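Chitin oligosaccahride binding protein NagB1 (Paenibacillus sp. FPU-7, PDB 7EHP) binds short chitin oligosaccharides such as N,N'-diacetylchitobiose, probably as the extracellular solute-binding component of a sugar uptake system. Local coordinates at residues 17-28 with 306-316. Residues are numbered along the deposited sequence; the frame is centred on the assembly and turned at random.
Sequences RLKMLEDIAQRM and IMYSEEMQKRQ. With NAG (2-acetamido-2-deoxy-beta-D-glucopyranose), chain C.
M20 fits as a knob into a hole formed by M312, R315 and Q316 of helix 310-316 and by M307 at the end of helix 294-307, a worked example of helix packing in the periplasmic-binding-protein fold; segments 17-28 and 310-316 run antiparallel, their axes 163° apart. M20 runs alongside M312 in the reverse sense, its CG swung away from the backbone N (chi1 -166°) to lie 3.6 Å from M312 SD; the chain then bends at chi3, bringing CE to M307 SD. I24 extends this buried sulfur-rich layer: its CD1 lies 3.6 Å from M307 CE, while its CG1 meets CG2 of I306.

Two salt bridges line the more exposed side of the apolar layer. The extended R315 lays one guanidinium face over M20 CG and points NH1 and NH2 end-on at a single oxygen, D23 OD2, each 2.8 Å away. NH1 uses the anti lone pair of OD2, whereas NH2 comes from above the carboxylate, whose plane is turned 53° from the guanidinium. Replacing R315 by a leucine would probably leave D23 OD2 without these two donors and E319 without its partner, and take away the guanidinium face over M20 CG. R27 holds E311 differently, one nitrogen to each oxygen, with NH2 to OE2 at 2.6 Å and M312 CE over its guanidinium face.

In the second shell, K19 NZ holds D23 OD1 on its syn side, and E319 pairs with R315 NE, so each partner of the D23–R315 bridge has a second, oppositely charged mate. S309 caps helix 310-316, its OG accepting from M312 N. Toward the ligand pocket, Q316 NE2 is held by T115 O, and Q316 OE1 accepts from two waters that in turn accept from R17 NE and NH2. These water bridges probably help to orient the R17 guanidinium, which grips the sugar's acetamido oxygen in its own plane: R17 NH2 lies 2.9 Å from NAG O7, and NH1 3.0 Å from the same atom.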
loop_
_atom_site.group_PDB
_atom_site.type_symbol
_atom_site.label_atom_id
_atom_site.label_comp_id
_atom_site.label_asym_id
_atom_site.label_seq_id
_atom_site.Cartn_x
_atom_site.Cartn_y
_atom_site.Cartn_z
ATOM N N ARG A 17 5.656 -5.466 -14.417
ATOM C CA ARG A 17 4.247 -5.139 -14.188
ATOM C C ARG A 17 3.671 -4.307 -15.333
ATOM O O ARG A 17 2.510 -4.499 -15.714
ATOM C CB ARG A 17 4.077 -4.400 -12.862
ATOM C CG ARG A 17 4.511 -5.209 -11.641
ATOM C CD ARG A 17 4.045 -4.557 -10.350
ATOM N NE ARG A 17 2.651 -4.872 -10.049
ATOM C CZ ARG A 17 2.042 -4.532 -8.918
ATOM N NH1 ARG A 17 2.712 -3.863 -7.990
ATOM N NH2 ARG A 17 0.766 -4.846 -8.714
ATOM N N LEU A 18 4.457 -3.376 -15.890
ATOM C CA LEU A 18 3.973 -2.613 -17.039
ATOM C C LEU A 18 3.893 -3.491 -18.283
ATOM O O LEU A 18 2.923 -3.412 -19.049
ATOM C CB LEU A 18 4.863 -1.405 -17.308
ATOM C CG LEU A 18 4.470 -0.485 -18.477
ATOM C CD1 LEU A 18 2.971 -0.151 -18.519
ATOM C CD2 LEU A 18 5.316 0.782 -18.451
ATOM N N LYS A 19 4.902 -4.330 -18.497
ATOM C CA LYS A 19 4.865 -5.267 -19.611
ATOM C C LYS A 19 3.613 -6.138 -19.562
ATOM O O LYS A 19 3.018 -6.433 -20.608
ATOM C CB LYS A 19 6.133 -6.121 -19.608
ATOM C CG LYS A 19 6.198 -7.147 -20.728
ATOM C CD LYS A 19 6.039 -6.497 -22.099
ATOM C CE LYS A 19 6.614 -7.406 -23.191
ATOM N NZ LYS A 19 5.707 -8.566 -23.413
ATOM N N MET A 20 3.170 -6.528 -18.357
ATOM C CA MET A 20 1.919 -7.279 -18.251
ATOM C C MET A 20 0.738 -6.416 -18.676
ATOM O O MET A 20 -0.150 -6.881 -19.401
ATOM C CB MET A 20 1.717 -7.817 -16.830
ATOM C CG MET A 20 0.633 -8.890 -16.706
ATOM S SD MET A 20 0.411 -9.643 -15.058
ATOM C CE MET A 20 -0.889 -8.601 -14.379
ATOM N N LEU A 21 0.726 -5.143 -18.263
ATOM C CA LEU A 21 -0.324 -4.235 -18.725
ATOM C C LEU A 21 -0.321 -4.113 -20.245
ATOM O O LEU A 21 -1.383 -4.074 -20.873
ATOM C CB LEU A 21 -0.149 -2.854 -18.082
ATOM C CG LEU A 21 -0.721 -2.743 -16.666
ATOM C CD1 LEU A 21 -0.197 -1.502 -15.937
ATOM C CD2 LEU A 21 -2.249 -2.750 -16.681
ATOM N N GLU A 22 0.866 -4.049 -20.856
ATOM C CA GLU A 22 0.948 -3.962 -22.313
ATOM C C GLU A 22 0.444 -5.238 -22.981
ATOM O O GLU A 22 -0.162 -5.178 -24.064
ATOM C CB GLU A 22 2.387 -3.669 -22.743
ATOM C CG GLU A 22 2.870 -2.279 -22.326
ATOM C CD GLU A 22 4.369 -2.110 -22.418
ATOM O OE1 GLU A 22 5.049 -3.047 -22.906
ATOM O OE2 GLU A 22 4.872 -1.029 -22.009
ATOM N N ASP A 23 0.723 -6.403 -22.383
ATOM C CA ASP A 23 0.160 -7.647 -22.909
ATOM C C ASP A 23 -1.357 -7.620 -22.829
ATOM O O ASP A 23 -2.053 -7.966 -23.796
ATOM C CB ASP A 23 0.707 -8.861 -22.150
ATOM C CG ASP A 23 2.170 -9.126 -22.446
ATOM O OD1 ASP A 23 2.738 -8.413 -23.293
ATOM O OD2 ASP A 23 2.756 -10.049 -21.832
ATOM N N ILE A 24 -1.891 -7.203 -21.674
ATOM C CA ILE A 24 -3.339 -7.087 -21.521
ATOM C C ILE A 24 -3.907 -6.127 -22.569
ATOM O O ILE A 24 -4.958 -6.390 -23.169
ATOM C CB ILE A 24 -3.694 -6.668 -20.073
ATOM C CG1 ILE A 24 -3.376 -7.806 -19.088
ATOM C CG2 ILE A 24 -5.175 -6.288 -19.975
ATOM C CD1 ILE A 24 -3.471 -7.428 -17.588
ATOM N N ALA A 25 -3.189 -5.037 -22.858
ATOM C CA ALA A 25 -3.697 -4.042 -23.797
ATOM C C ALA A 25 -3.796 -4.601 -25.229
ATOM O O ALA A 25 -4.868 -4.514 -25.836
ATOM C CB ALA A 25 -2.828 -2.780 -23.722
ATOM N N GLN A 26 -2.711 -5.188 -25.808
ATOM C CA GLN A 26 -2.929 -5.978 -27.040
ATOM C C GLN A 26 -4.055 -6.987 -26.969
ATOM O O GLN A 26 -4.776 -7.113 -27.966
ATOM C CB GLN A 26 -1.739 -6.747 -27.602
ATOM C CG GLN A 26 -0.813 -7.602 -26.682
ATOM C CD GLN A 26 -0.163 -8.590 -27.644
ATOM O OE1 GLN A 26 -0.891 -8.948 -28.676
ATOM N NE2 GLN A 26 1.176 -8.912 -27.559
ATOM N N ARG A 27 -4.211 -7.750 -25.881
ATOM C CA ARG A 27 -5.250 -8.775 -25.944
ATOM C C ARG A 27 -6.621 -8.130 -26.020
ATOM O O ARG A 27 -7.503 -8.622 -26.732
ATOM C CB ARG A 27 -5.095 -9.687 -24.755
ATOM C CG ARG A 27 -3.999 -10.692 -24.912
ATOM C CD ARG A 27 -4.235 -11.769 -23.898
ATOM N NE ARG A 27 -2.998 -12.271 -23.339
ATOM C CZ ARG A 27 -2.940 -13.278 -22.472
ATOM N NH1 ARG A 27 -4.065 -13.877 -22.065
ATOM N NH2 ARG A 27 -1.755 -13.679 -22.012
ATOM N N MET A 28 -6.800 -7.000 -25.325
ATOM C CA MET A 28 -8.040 -6.244 -25.469
ATOM C C MET A 28 -8.224 -5.791 -26.909
ATOM O O MET A 28 -9.325 -5.876 -27.458
ATOM C CB MET A 28 -8.025 -5.025 -24.555
ATOM C CG MET A 28 -8.177 -5.334 -23.069
ATOM S SD MET A 28 -7.477 -3.954 -22.128
ATOM C CE MET A 28 -8.574 -2.593 -22.499
ATOM N N ILE A 306 -9.347 -10.287 -18.714
ATOM C CA ILE A 306 -7.944 -10.671 -18.819
ATOM C C ILE A 306 -7.206 -10.414 -17.502
ATOM O O ILE A 306 -6.545 -11.309 -16.959
ATOM C CB ILE A 306 -7.290 -9.938 -20.007
ATOM C CG1 ILE A 306 -8.018 -10.312 -21.304
ATOM C CG2 ILE A 306 -5.815 -10.280 -20.121
ATOM C CD1 ILE A 306 -8.018 -9.219 -22.371
ATOM N N MET A 307 -7.317 -9.199 -16.953
ATOM C CA MET A 307 -6.558 -8.875 -15.737
ATOM C C MET A 307 -6.976 -9.758 -14.565
ATOM O O MET A 307 -6.131 -10.284 -13.831
ATOM C CB MET A 307 -6.740 -7.397 -15.386
ATOM C CG MET A 307 -6.125 -6.954 -14.039
ATOM S SD MET A 307 -4.329 -7.132 -13.981
ATOM C CE MET A 307 -3.794 -5.521 -14.539
ATOM N N TYR A 308 -8.275 -9.940 -14.376
ATOM C CA TYR A 308 -8.787 -10.655 -13.215
ATOM C C TYR A 308 -9.013 -12.119 -13.586
ATOM O O TYR A 308 -10.125 -12.643 -13.599
ATOM C CB TYR A 308 -10.045 -9.976 -12.700
ATOM C CG TYR A 308 -9.779 -8.546 -12.319
ATOM C CD1 TYR A 308 -9.180 -8.241 -11.103
ATOM C CD2 TYR A 308 -10.116 -7.500 -13.176
ATOM C CE1 TYR A 308 -8.906 -6.931 -10.750
ATOM C CE2 TYR A 308 -9.849 -6.185 -12.834
ATOM C CZ TYR A 308 -9.249 -5.909 -11.614
ATOM O OH TYR A 308 -8.991 -4.613 -11.250
ATOM N N SER A 309 -7.903 -12.777 -13.876
ATOM C CA SER A 309 -7.887 -14.170 -14.269
ATOM C C SER A 309 -6.793 -14.865 -13.483
ATOM O O SER A 309 -5.846 -14.231 -13.006
ATOM C CB SER A 309 -7.615 -14.332 -15.774
ATOM O OG SER A 309 -6.251 -13.998 -16.039
ATOM N N GLU A 310 -6.911 -16.183 -13.378
ATOM C CA GLU A 310 -5.880 -16.917 -12.671
ATOM C C GLU A 310 -4.552 -16.837 -13.402
ATOM O O GLU A 310 -3.491 -16.810 -12.753
ATOM C CB GLU A 310 -6.344 -18.356 -12.422
ATOM C CG GLU A 310 -5.276 -19.260 -11.844
ATOM C CD GLU A 310 -5.849 -20.447 -11.093
ATOM O OE1 GLU A 310 -7.060 -20.418 -10.764
ATOM O OE2 GLU A 310 -5.079 -21.396 -10.829
ATOM N N GLU A 311 -4.589 -16.725 -14.737
ATOM C CA GLU A 311 -3.356 -16.572 -15.507
ATOM C C GLU A 311 -2.600 -15.311 -15.090
ATOM O O GLU A 311 -1.393 -15.347 -14.833
ATOM C CB GLU A 311 -3.661 -16.528 -17.008
ATOM C CG GLU A 311 -2.471 -16.015 -17.826
ATOM C CD GLU A 311 -2.799 -15.705 -19.278
ATOM O OE1 GLU A 311 -3.992 -15.702 -19.654
ATOM O OE2 GLU A 311 -1.853 -15.449 -20.045
ATOM N N MET A 312 -3.290 -14.178 -15.027
ATOM C CA MET A 312 -2.544 -12.962 -14.753
ATOM C C MET A 312 -2.206 -12.846 -13.266
ATOM O O MET A 312 -1.121 -12.376 -12.912
ATOM C CB MET A 312 -3.324 -11.749 -15.247
ATOM C CG MET A 312 -3.383 -11.633 -16.771
ATOM S SD MET A 312 -1.748 -11.443 -17.497
ATOM C CE MET A 312 -2.011 -11.871 -19.228
ATOM N N GLN A 313 -3.116 -13.294 -12.391
ATOM C CA GLN A 313 -2.836 -13.328 -10.957
ATOM C C GLN A 313 -1.604 -14.170 -10.653
ATOM O O GLN A 313 -0.743 -13.767 -9.856
ATOM C CB GLN A 313 -4.050 -13.873 -10.206
ATOM C CG GLN A 313 -5.221 -12.927 -10.176
ATOM C CD GLN A 313 -5.061 -11.833 -9.132
ATOM O OE1 GLN A 313 -5.270 -12.066 -7.935
ATOM N NE2 GLN A 313 -4.691 -10.636 -9.576
ATOM N N LYS A 314 -1.503 -15.354 -11.268
ATOM C CA LYS A 314 -0.314 -16.185 -11.055
ATOM C C LYS A 314 0.931 -15.537 -11.643
ATOM O O LYS A 314 2.012 -15.589 -11.036
ATOM C CB LYS A 314 -0.505 -17.569 -11.675
ATOM C CG LYS A 314 -1.294 -18.552 -10.833
ATOM C CD LYS A 314 -1.493 -19.861 -11.598
ATOM C CE LYS A 314 -1.823 -21.012 -10.673
ATOM N NZ LYS A 314 -2.429 -22.136 -11.433
ATOM N N ARG A 315 0.799 -14.932 -12.828
ATOM C CA ARG A 315 1.948 -14.327 -13.493
ATOM C C ARG A 315 2.590 -13.254 -12.613
ATOM O O ARG A 315 3.812 -13.248 -12.400
ATOM C CB ARG A 315 1.511 -13.752 -14.841
ATOM C CG ARG A 315 2.587 -12.932 -15.539
ATOM C CD ARG A 315 2.252 -12.679 -17.003
ATOM N NE ARG A 315 3.164 -11.695 -17.603
ATOM C CZ ARG A 315 3.009 -11.172 -18.816
ATOM N NH1 ARG A 315 1.980 -11.551 -19.573
ATOM N NH2 ARG A 315 3.882 -10.279 -19.280
ATOM N N GLN A 316 1.780 -12.339 -12.081
ATOM C CA GLN A 316 2.341 -11.250 -11.293
ATOM C C GLN A 316 2.873 -11.762 -9.966
ATOM O O GLN A 316 3.797 -11.170 -9.397
ATOM C CB GLN A 316 1.301 -10.152 -11.083
ATOM C CG GLN A 316 0.118 -10.606 -10.246
ATOM C CD GLN A 316 -0.811 -9.471 -9.897
ATOM O OE1 GLN A 316 -0.853 -8.455 -10.599
ATOM N NE2 GLN A 316 -1.566 -9.631 -8.803
HETATM C C1 NAG C . 1.364 -0.362 -6.000
HETATM C C2 NAG C . 0.390 -1.008 -5.017
HETATM C C3 NAG C . -0.147 0.042 -4.044
HETATM C C4 NAG C . 0.976 0.898 -3.449
HETATM C C5 NAG C . 1.974 1.332 -4.532
HETATM C C6 NAG C . 3.195 2.071 -4.026
HETATM C C7 NAG C . -0.649 -2.918 -6.178
HETATM C C8 NAG C . -1.900 -3.434 -6.826
HETATM N N2 NAG C . -0.710 -1.667 -5.707
HETATM O O1 NAG C . 1.813 -1.311 -6.906
HETATM O O3 NAG C . -0.901 -0.617 -3.028
HETATM O O4 NAG C . 0.383 2.104 -2.981
HETATM O O5 NAG C . 2.440 0.205 -5.286
HETATM O O6 NAG C . 3.877 2.694 -5.112
HETATM O O7 NAG C . 0.371 -3.600 -6.097
HETATM O O HOH W 1 1.352 -6.606 -11.663
HETATM O O HOH W 2 -1.517 -5.358 -10.758
#